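Local coordinates for protein Mannose/sialic acid-binding lectin (Polygonatum cyrtonema, PDB 3A0C) that probably binds carbohydrates, mannose among them, through its bulb-type lectin domain of the beta-prism II fold, at residues Leu55-His58 / Asn62-Ile65; Ile65-Gln68 / Val72-Gln75. One frame throughout, in Å; residues are numbered along the deposited sequence.

Contacts 1 and 2 are consecutive hairpins that share strand 63-66, and I65 takes part in both. Contact 1 (55-58 with 62-65) is buried: regular antiparallel pairing carries a leucine cluster on its inner face, while H58 lies with T56 and V64 on the other. Contact 2 (65-68 with 72-75) lies farther out, at the edge strand of the four-stranded sheet as counted within the chain, and a beta bulge breaks its register. Leucine packing, with I65 at its end, dominates the first, whereas the second pairs isoleucine with tryptophan and tyrosine with an exposed valine. The two meet through H58 NE2 and Y66 OH, 2.9 Å apart in a probable hydrogen bond.

Contact 1 (Leu55-His58 / Asn62-Ile65); sequences LTLH and NLVI
The imidazole of H58 meets V64 at its edge, where CD2 lies 3.7 Å from V64 CG2 close to the ring plane, while T56 CG2, two residues earlier in the chain, rests against one face near the rim. With CG beside the backbone N (chi1 -62°), the ring folds back along the hairpin, with one methyl at its edge and the other over a face, and a hydrogen bond between NE2 and Y66 OH helps fix its rotation. H58, N60, N62, V64 and Y66 follow the spacing of the QxDxNxVxY mannose-binding signature of this family, with histidine and asparagine in place of the glutamine and aspartate.

Two mutual backbone bonds tie the hydrogen-bonded pair T56 and V64, T56 N to V64 O and V64 N to T56 O, each 2.8 Å and nearly straight. H58 N adds a third at the loop end, reaching N62 O at 3.0 Å.

On the reverse face the leucines interlock. L63 CD1 slots between its two neighbours on the opposite strand, 3.6 Å from L55 CG and 3.8 Å from L57 CB. L55, whose CG is anti to the backbone N (chi1 177°), also extends CD1 to within 3.6 Å of I65 CG1.

The hairpin forms the central pair of a sheet flanked by strands 9-10 and 72-75. Its leucine face packs into the prism interior, where L55, L57 and L63 touch L87 of strand 86-89, and L55 and I65 touch F32 of strand 32-36. L63 also packs on W103 of the second subunit.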
ATOM      1  N   LEU A  55       1.328  -4.861 -16.009  1.00 16.86           N
ATOM      2  CA  LEU A  55       1.147  -3.511 -15.497  1.00 16.89           C
ATOM      3  C   LEU A  55       2.372  -3.210 -14.656  1.00 16.50           C
ATOM      4  O   LEU A  55       2.584  -3.824 -13.620  1.00 19.64           O
ATOM      5  CB  LEU A  55      -0.113  -3.423 -14.629  1.00 17.10           C
ATOM      6  CG  LEU A  55      -0.331  -2.044 -13.994  1.00 17.17           C
ATOM      7  CD1 LEU A  55      -1.127  -1.139 -14.928  1.00 13.56           C
ATOM      8  CD2 LEU A  55      -1.044  -2.217 -12.670  1.00 15.72           C
ATOM      9  N   THR A  56       3.183  -2.266 -15.100  1.00 16.61           N
ATOM     10  CA  THR A  56       4.389  -1.929 -14.384  1.00 14.38           C
ATOM     11  C   THR A  56       4.283  -0.561 -13.731  1.00 14.09           C
ATOM     12  O   THR A  56       3.821   0.395 -14.357  1.00 14.27           O
ATOM     13  CB  THR A  56       5.607  -1.916 -15.339  1.00 14.36           C
ATOM     14  OG1 THR A  56       5.685  -3.159 -16.042  1.00 15.18           O
ATOM     15  CG2 THR A  56       6.883  -1.710 -14.571  1.00 12.98           C
ATOM     16  N   LEU A  57       4.677  -0.481 -12.459  1.00 13.09           N
ATOM     17  CA  LEU A  57       4.721   0.799 -11.756  1.00 13.33           C
ATOM     18  C   LEU A  57       6.221   1.158 -11.658  1.00 13.84           C
ATOM     19  O   LEU A  57       6.967   0.532 -10.918  1.00 12.39           O
ATOM     20  CB  LEU A  57       4.108   0.701 -10.349  1.00 13.58           C
ATOM     21  CG  LEU A  57       4.245   1.975  -9.490  1.00 13.16           C
ATOM     22  CD1 LEU A  57       3.571   3.130 -10.187  1.00 13.44           C
ATOM     23  CD2 LEU A  57       3.638   1.775  -8.120  1.00 12.61           C
ATOM     24  N   HIS A  58       6.659   2.147 -12.427  1.00 16.01           N
ATOM     25  CA  HIS A  58       8.060   2.567 -12.433  1.00 17.86           C
ATOM     26  C   HIS A  58       8.432   3.361 -11.191  1.00 19.96           C
ATOM     27  O   HIS A  58       7.561   3.864 -10.480  1.00 21.97           O
ATOM     28  CB  HIS A  58       8.342   3.415 -13.674  1.00 16.99           C
ATOM     29  CG  HIS A  58       8.132   2.681 -14.957  1.00 18.10           C
ATOM     30  ND1 HIS A  58       8.945   1.644 -15.357  1.00 18.06           N
ATOM     31  CD2 HIS A  58       7.172   2.797 -15.906  1.00 17.87           C
ATOM     32  CE1 HIS A  58       8.495   1.152 -16.498  1.00 19.07           C
ATOM     33  NE2 HIS A  58       7.420   1.832 -16.853  1.00 18.41           N
ATOM     34  N   ASN A  62       5.137   6.531 -12.613  1.00 12.47           N
ATOM     35  CA  ASN A  62       4.346   6.297 -13.804  1.00 12.31           C
ATOM     36  C   ASN A  62       3.883   4.849 -13.862  1.00 12.94           C
ATOM     37  O   ASN A  62       4.691   3.930 -13.773  1.00 13.89           O
ATOM     38  CB  ASN A  62       5.156   6.666 -15.064  1.00 10.89           C
ATOM     39  CG  ASN A  62       4.299   6.707 -16.326  1.00 10.68           C
ATOM     40  OD1 ASN A  62       3.156   7.153 -16.295  1.00 11.76           O
ATOM     41  ND2 ASN A  62       4.851   6.255 -17.436  1.00 11.93           N
ATOM     42  N   LEU A  63       2.571   4.657 -13.996  1.00 14.07           N
ATOM     43  CA  LEU A  63       1.974   3.329 -14.081  1.00 15.26           C
ATOM     44  C   LEU A  63       1.676   3.059 -15.566  1.00 15.78           C
ATOM     45  O   LEU A  63       0.862   3.756 -16.180  1.00 17.72           O
ATOM     46  CB  LEU A  63       0.693   3.299 -13.260  1.00 13.58           C
ATOM     47  CG  LEU A  63       0.030   1.940 -13.121  1.00 13.00           C
ATOM     48  CD1 LEU A  63       0.944   0.968 -12.387  1.00 12.10           C
ATOM     49  CD2 LEU A  63      -1.260   2.138 -12.376  1.00 13.61           C
ATOM     50  N   VAL A  64       2.326   2.044 -16.133  1.00 16.10           N
ATOM     51  CA  VAL A  64       2.187   1.731 -17.552  1.00 14.25           C
ATOM     52  C   VAL A  64       1.783   0.297 -17.890  1.00 14.77           C
ATOM     53  O   VAL A  64       2.173  -0.643 -17.197  1.00 15.09           O
ATOM     54  CB  VAL A  64       3.533   2.021 -18.264  1.00 14.27           C
ATOM     55  CG1 VAL A  64       3.381   1.907 -19.776  1.00 12.64           C
ATOM     56  CG2 VAL A  64       4.054   3.386 -17.834  1.00 13.22           C
ATOM     57  N   ILE A  65       0.992   0.138 -18.954  1.00 14.73           N
ATOM     58  CA  ILE A  65       0.587  -1.190 -19.418  1.00 15.52           C
ATOM     59  C   ILE A  65       1.380  -1.435 -20.709  1.00 16.33           C
ATOM     60  O   ILE A  65       1.320  -0.637 -21.634  1.00 15.86           O
ATOM     61  CB  ILE A  65      -0.941  -1.287 -19.736  1.00 15.61           C
ATOM     62  CG1 ILE A  65      -1.765  -1.326 -18.444  1.00 14.65           C
ATOM     63  CG2 ILE A  65      -1.237  -2.564 -20.539  1.00 15.22           C
ATOM     64  CD1 ILE A  65      -3.267  -1.382 -18.680  1.00 12.67           C
TER

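Contact 2 (Ile65-Gln68 / Val72-Gln75); sequences IYDQ and VIWQ
I65 faces both I73 and W74 in a classic beta bulge, so the antiparallel register slips by one residue before Y66 pairs with V72. The bulge lies in the last hairpin of one sheet of the beta-prism II fold, where strand 63-66 turns back into strand 72-75. I65 N gives W74 O a bond of 2.7 Å that is almost straight, although the donor stands out of the carbonyl plane. I65 O serves the doubled side: I73 N reaches it at 2.8 Å, and W74 N makes a second, weak bond at 3.5 Å. The near-helical backbone of I73 (phi -80°, psi -31°) turns both N-H groups towards this one oxygen.

I65 and W74 share a face of the sheet, and the aliphatic chain of I65 lies obliquely against the benzo part of the indole, with CG1 3.8 Å from W74 CE3 and CD1 also touching W74 CB. The indole begins anti to its own main-chain nitrogen (chi1 179°) and reaches on to L63, while S44 touches both I65 and W74. I73 points at the partner strand, and its CB packs against I65 CG2 at 3.9 Å.

Over the other face, Y66 and V72 run side by side and point the same way; Y66 CE1 meets V72 CG2 at 3.9 Å. The tyrosine side chain also touches R54 and T56 of strand 54-57, joining this hairpin to that strand. Where strand 63-66 ends, D67 OD1 accepts a hydrogen bond from R71 N, a bond that lies within the connecting loop, while D67 CB rests 4.0 Å from I73 CG1.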
ATOM      1  N   ILE A  65       0.992   0.138 -18.954  1.00 14.73           N
ATOM      2  CA  ILE A  65       0.587  -1.190 -19.418  1.00 15.52           C
ATOM      3  C   ILE A  65       1.380  -1.435 -20.709  1.00 16.33           C
ATOM      4  O   ILE A  65       1.320  -0.637 -21.634  1.00 15.86           O
ATOM      5  CB  ILE A  65      -0.941  -1.287 -19.736  1.00 15.61           C
ATOM      6  CG1 ILE A  65      -1.765  -1.326 -18.444  1.00 14.65           C
ATOM      7  CG2 ILE A  65      -1.237  -2.564 -20.539  1.00 15.22           C
ATOM      8  CD1 ILE A  65      -3.267  -1.382 -18.680  1.00 12.67           C
ATOM      9  N   TYR A  66       2.139  -2.525 -20.751  1.00 17.48           N
ATOM     10  CA  TYR A  66       2.948  -2.868 -21.916  1.00 19.19           C
ATOM     11  C   TYR A  66       2.443  -4.187 -22.516  1.00 21.40           C
ATOM     12  O   TYR A  66       2.070  -5.098 -21.782  1.00 22.48           O
ATOM     13  CB  TYR A  66       4.412  -3.062 -21.498  1.00 19.37           C
ATOM     14  CG  TYR A  66       5.163  -1.830 -21.026  1.00 16.63           C
ATOM     15  CD1 TYR A  66       5.675  -0.907 -21.934  1.00 16.28           C
ATOM     16  CD2 TYR A  66       5.398  -1.615 -19.670  1.00 17.27           C
ATOM     17  CE1 TYR A  66       6.406   0.206 -21.503  1.00 15.71           C
ATOM     18  CE2 TYR A  66       6.128  -0.503 -19.224  1.00 16.36           C
ATOM     19  CZ  TYR A  66       6.626   0.404 -20.143  1.00 16.30           C
ATOM     20  OH  TYR A  66       7.303   1.525 -19.703  1.00 15.37           O
ATOM     21  N   ASP A  67       2.427  -4.310 -23.839  1.00 22.72           N
ATOM     22  CA  ASP A  67       1.985  -5.571 -24.421  1.00 23.39           C
ATOM     23  C   ASP A  67       3.174  -6.507 -24.374  1.00 25.39           C
ATOM     24  O   ASP A  67       4.161  -6.222 -23.711  1.00 26.35           O
ATOM     25  CB  ASP A  67       1.518  -5.400 -25.870  1.00 25.18           C
ATOM     26  CG  ASP A  67       2.629  -4.943 -26.798  1.00 26.25           C
ATOM     27  OD1 ASP A  67       3.813  -5.098 -26.439  1.00 29.62           O
ATOM     28  OD2 ASP A  67       2.320  -4.433 -27.895  1.00 27.57           O
ATOM     29  N   GLN A  68       3.097  -7.618 -25.089  1.00 28.08           N
ATOM     30  CA  GLN A  68       4.190  -8.584 -25.091  1.00 28.93           C
ATOM     31  C   GLN A  68       5.387  -8.083 -25.888  1.00 28.80           C
ATOM     32  O   GLN A  68       6.498  -8.591 -25.719  1.00 29.31           O
ATOM     33  CB  GLN A  68       3.707  -9.924 -25.658  1.00 31.36           C
ATOM     34  CG  GLN A  68       4.430 -11.135 -25.091  1.00 34.36           C
ATOM     35  CD  GLN A  68       3.765 -12.452 -25.487  1.00 36.08           C
ATOM     36  OE1 GLN A  68       3.703 -12.804 -26.666  1.00 37.22           O
ATOM     37  NE2 GLN A  68       3.261 -13.178 -24.497  1.00 37.68           N
ATOM     38  N   VAL A  72       3.668   0.650 -25.414  1.00 21.55           N
ATOM     39  CA  VAL A  72       2.923   1.392 -24.389  1.00 20.57           C
ATOM     40  C   VAL A  72       1.449   1.430 -24.733  1.00 18.50           C
ATOM     41  O   VAL A  72       1.005   2.284 -25.484  1.00 18.62           O
ATOM     42  CB  VAL A  72       3.416   2.852 -24.252  1.00 20.79           C
ATOM     43  CG1 VAL A  72       2.571   3.599 -23.204  1.00 19.54           C
ATOM     44  CG2 VAL A  72       4.888   2.865 -23.867  1.00 21.53           C
ATOM     45  N   ILE A  73       0.696   0.497 -24.170  1.00 18.93           N
ATOM     46  CA  ILE A  73      -0.740   0.392 -24.420  1.00 18.90           C
ATOM     47  C   ILE A  73      -1.574   1.390 -23.601  1.00 19.63           C
ATOM     48  O   ILE A  73      -2.621   1.853 -24.059  1.00 20.90           O
ATOM     49  CB  ILE A  73      -1.239  -1.042 -24.094  1.00 18.06           C
ATOM     50  CG1 ILE A  73      -0.532  -2.064 -24.992  1.00 17.26           C
ATOM     51  CG2 ILE A  73      -2.744  -1.122 -24.222  1.00 19.54           C
ATOM     52  CD1 ILE A  73      -0.657  -1.818 -26.449  1.00 14.32           C
ATOM     53  N   TRP A  74      -1.091   1.731 -22.406  1.00 18.13           N
ATOM     54  CA  TRP A  74      -1.803   2.625 -21.492  1.00 16.91           C
ATOM     55  C   TRP A  74      -0.821   3.126 -20.425  1.00 17.16           C
ATOM     56  O   TRP A  74       0.134   2.432 -20.083  1.00 17.48           O
ATOM     57  CB  TRP A  74      -2.944   1.835 -20.833  1.00 16.07           C
ATOM     58  CG  TRP A  74      -3.796   2.560 -19.833  1.00 16.19           C
ATOM     59  CD1 TRP A  74      -4.976   3.191 -20.077  1.00 15.72           C
ATOM     60  CD2 TRP A  74      -3.562   2.677 -18.418  1.00 16.85           C
ATOM     61  NE1 TRP A  74      -5.498   3.691 -18.907  1.00 17.71           N
ATOM     62  CE2 TRP A  74      -4.649   3.390 -17.874  1.00 17.91           C
ATOM     63  CE3 TRP A  74      -2.537   2.247 -17.562  1.00 17.30           C
ATOM     64  CZ2 TRP A  74      -4.743   3.686 -16.510  1.00 18.12           C
ATOM     65  CZ3 TRP A  74      -2.631   2.540 -16.212  1.00 17.09           C
ATOM     66  CH2 TRP A  74      -3.726   3.253 -15.699  1.00 16.67           C
ATOM     67  N   GLN A  75      -1.062   4.326 -19.903  1.00 16.89           N
ATOM     68  CA  GLN A  75      -0.196   4.906 -18.883  1.00 17.64           C
ATOM     69  C   GLN A  75      -0.899   6.050 -18.174  1.00 16.56           C
ATOM     70  O   GLN A  75      -1.698   6.763 -18.771  1.00 16.32           O
ATOM     71  CB  GLN A  75       1.094   5.443 -19.511  1.00 19.84           C
ATOM     72  CG  GLN A  75       0.862   6.629 -20.421  1.00 24.58           C
ATOM     73  CD  GLN A  75       2.133   7.132 -21.058  1.00 28.45           C
ATOM     74  OE1 GLN A  75       3.082   7.481 -20.359  1.00 31.93           O
ATOM     75  NE2 GLN A  75       2.162   7.176 -22.394  1.00 30.20           N
TER